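Local coordinates for protein uricase (PDB 4R8X) that probably catalyses the oxidation of urate to 5-hydroxyisourate, the first step of urate degradation toward (S)-allantoin, at residues N141-A146 with I166-L171. Numbering follows the deposited sequence.
Sequences NEYVTA and IADIQL. Unlike the reference sequence in segment 141-146: V144 (reference Ala).
The carbonyl oxygen Y143 O takes a hydrogen bond from A167 N (2.8 Å) and a weaker C-H...O contact from I166 CA. In return A167 O accepts a hydrogen bond from Y143 N at 3.0 Å, while E142 CA approaches the same oxygen at 3.1 Å. This antiparallel hydrogen-bonded pair is roofed by the tyrosine ring: with chi1 at 61°, its CG sits between the backbone N and the carbonyl carbon, and the phenol reaches over the neighbouring strand. A167 CB lies against one ring face, offset toward the rim, 3.6 Å from Y143 CZ, a CH-pi contact; T145 CG2 also packs on this methyl. Next to A167, D168 is left-handed in backbone (phi 67°). On the sheet face that carries V144 and I166, the E142 side chain lies beside I166 and points the same way, CG 4.0 Å from I166 CD1. One water donates hydrogen bonds to E142 OE2 (2.6 Å) and D168 O and accepts one from Q170 N, tying that carboxylate to the bent strand; E142 OE1 forms a salt bridge with R229. D168 O also accepts a hydrogen bond from R140 of the second subunit; further on, L171 pairs with a strand of that subunit. Helix 225-238 covers V144 and I169. By its topology the hairpin is the seam where two successive tunnelling (T-) fold units join into one continuous antiparallel sheet, as expected of a uricase.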
loop_
_atom_site.group_PDB
_atom_site.type_symbol
_atom_site.label_atom_id
_atom_site.label_comp_id
_atom_site.label_asym_id
_atom_site.label_seq_id
_atom_site.Cartn_x
_atom_site.Cartn_y
_atom_site.Cartn_z
ATOM N N ASN D 141 -7.772 11.841 2.612
ATOM C CA ASN D 141 -7.107 12.981 1.989
ATOM C C ASN D 141 -6.097 13.630 2.940
ATOM O O ASN D 141 -5.478 12.945 3.757
ATOM C CB ASN D 141 -8.140 13.977 1.461
ATOM C CG ASN D 141 -8.978 13.388 0.352
ATOM O OD1 ASN D 141 -8.495 12.558 -0.405
ATOM N ND2 ASN D 141 -10.230 13.820 0.247
ATOM N N GLU D 142 -5.908 14.940 2.822
ATOM C CA GLU D 142 -4.906 15.613 3.649
ATOM C C GLU D 142 -5.248 15.544 5.133
ATOM O O GLU D 142 -6.420 15.460 5.516
ATOM C CB GLU D 142 -4.711 17.054 3.202
ATOM C CG GLU D 142 -5.936 17.935 3.374
ATOM C CD GLU D 142 -6.774 18.034 2.116
ATOM O OE1 GLU D 142 -7.431 19.075 1.941
ATOM O OE2 GLU D 142 -6.802 17.080 1.312
ATOM N N TYR D 143 -4.222 15.575 5.973
ATOM C CA TYR D 143 -4.438 15.396 7.395
ATOM C C TYR D 143 -3.448 16.233 8.197
ATOM O O TYR D 143 -2.342 16.521 7.737
ATOM C CB TYR D 143 -4.368 13.905 7.759
ATOM C CG TYR D 143 -3.038 13.259 7.457
ATOM C CD1 TYR D 143 -2.796 12.655 6.223
ATOM C CD2 TYR D 143 -2.015 13.261 8.398
ATOM C CE1 TYR D 143 -1.573 12.063 5.944
ATOM C CE2 TYR D 143 -0.796 12.673 8.133
ATOM C CZ TYR D 143 -0.574 12.082 6.906
ATOM O OH TYR D 143 0.647 11.510 6.644
ATOM N N VAL D 144 -3.866 16.605 9.397
ATOM C CA VAL D 144 -3.073 17.435 10.279
ATOM C C VAL D 144 -1.958 16.639 10.931
ATOM O O VAL D 144 -2.131 15.485 11.307
ATOM C CB VAL D 144 -3.978 18.053 11.364
ATOM C CG1 VAL D 144 -3.176 18.941 12.306
ATOM C CG2 VAL D 144 -5.094 18.856 10.719
ATOM N N THR D 145 -0.801 17.274 11.084
ATOM C CA THR D 145 0.322 16.652 11.767
ATOM C C THR D 145 0.845 17.558 12.888
ATOM O O THR D 145 0.638 18.774 12.871
ATOM C CB THR D 145 1.482 16.343 10.788
ATOM O OG1 THR D 145 1.946 17.565 10.197
ATOM C CG2 THR D 145 1.013 15.387 9.682
ATOM N N ALA D 146 1.508 16.948 13.869
ATOM C CA ALA D 146 2.212 17.702 14.908
ATOM C C ALA D 146 3.263 16.836 15.580
ATOM O O ALA D 146 3.134 15.616 15.622
ATOM C CB ALA D 146 1.228 18.257 15.938
ATOM N N ILE D 166 0.280 20.239 7.718
ATOM C CA ILE D 166 -0.758 19.552 6.968
ATOM C C ILE D 166 -0.035 18.696 5.932
ATOM O O ILE D 166 0.873 19.159 5.233
ATOM C CB ILE D 166 -1.775 20.538 6.321
ATOM C CG1 ILE D 166 -2.913 19.783 5.626
ATOM C CG2 ILE D 166 -1.109 21.462 5.326
ATOM C CD1 ILE D 166 -4.101 19.512 6.526
ATOM N N ALA D 167 -0.420 17.428 5.856
ATOM C CA ALA D 167 0.261 16.453 5.011
ATOM C C ALA D 167 -0.659 15.996 3.886
ATOM O O ALA D 167 -1.874 15.933 4.063
ATOM C CB ALA D 167 0.684 15.253 5.845
ATOM N N ASP D 168 -0.070 15.707 2.728
ATOM C CA ASP D 168 -0.778 15.054 1.623
ATOM C C ASP D 168 -1.876 15.886 0.962
ATOM O O ASP D 168 -2.938 15.358 0.616
ATOM C CB ASP D 168 -1.360 13.700 2.050
ATOM C CG ASP D 168 -0.294 12.683 2.396
ATOM O OD1 ASP D 168 0.908 12.960 2.191
ATOM O OD2 ASP D 168 -0.669 11.595 2.876
ATOM N N ILE D 169 -1.626 17.178 0.783
ATOM C CA ILE D 169 -2.483 17.996 -0.071
ATOM C C ILE D 169 -2.168 17.595 -1.518
ATOM O O ILE D 169 -1.007 17.563 -1.908
ATOM C CB ILE D 169 -2.186 19.498 0.124
ATOM C CG1 ILE D 169 -2.643 19.973 1.501
ATOM C CG2 ILE D 169 -2.827 20.327 -0.965
ATOM C CD1 ILE D 169 -2.193 21.389 1.814
ATOM N N GLN D 170 -3.176 17.244 -2.306
ATOM C CA GLN D 170 -2.939 16.876 -3.705
ATOM C C GLN D 170 -3.868 17.700 -4.576
ATOM O O GLN D 170 -5.075 17.497 -4.556
ATOM C CB GLN D 170 -3.142 15.370 -3.946
ATOM C CG GLN D 170 -2.298 14.484 -3.032
ATOM C CD GLN D 170 -2.480 13.006 -3.304
ATOM O OE1 GLN D 170 -3.259 12.608 -4.166
ATOM N NE2 GLN D 170 -1.763 12.183 -2.559
ATOM N N LEU D 171 -3.302 18.639 -5.332
ATOM C CA LEU D 171 -4.087 19.590 -6.107
ATOM C C LEU D 171 -3.629 19.644 -7.554
ATOM O O LEU D 171 -2.435 19.605 -7.847
ATOM C CB LEU D 171 -3.983 20.996 -5.504
ATOM C CG LEU D 171 -4.498 21.175 -4.079
ATOM C CD1 LEU D 171 -4.067 22.550 -3.568
ATOM C CD2 LEU D 171 -6.009 21.021 -4.041
HETATM O O HOH W 1 -3.440 10.945 3.075
HETATM O O HOH W 2 -5.370 16.020 -0.629
HETATM O O HOH W 3 0.758 10.257 4.319
#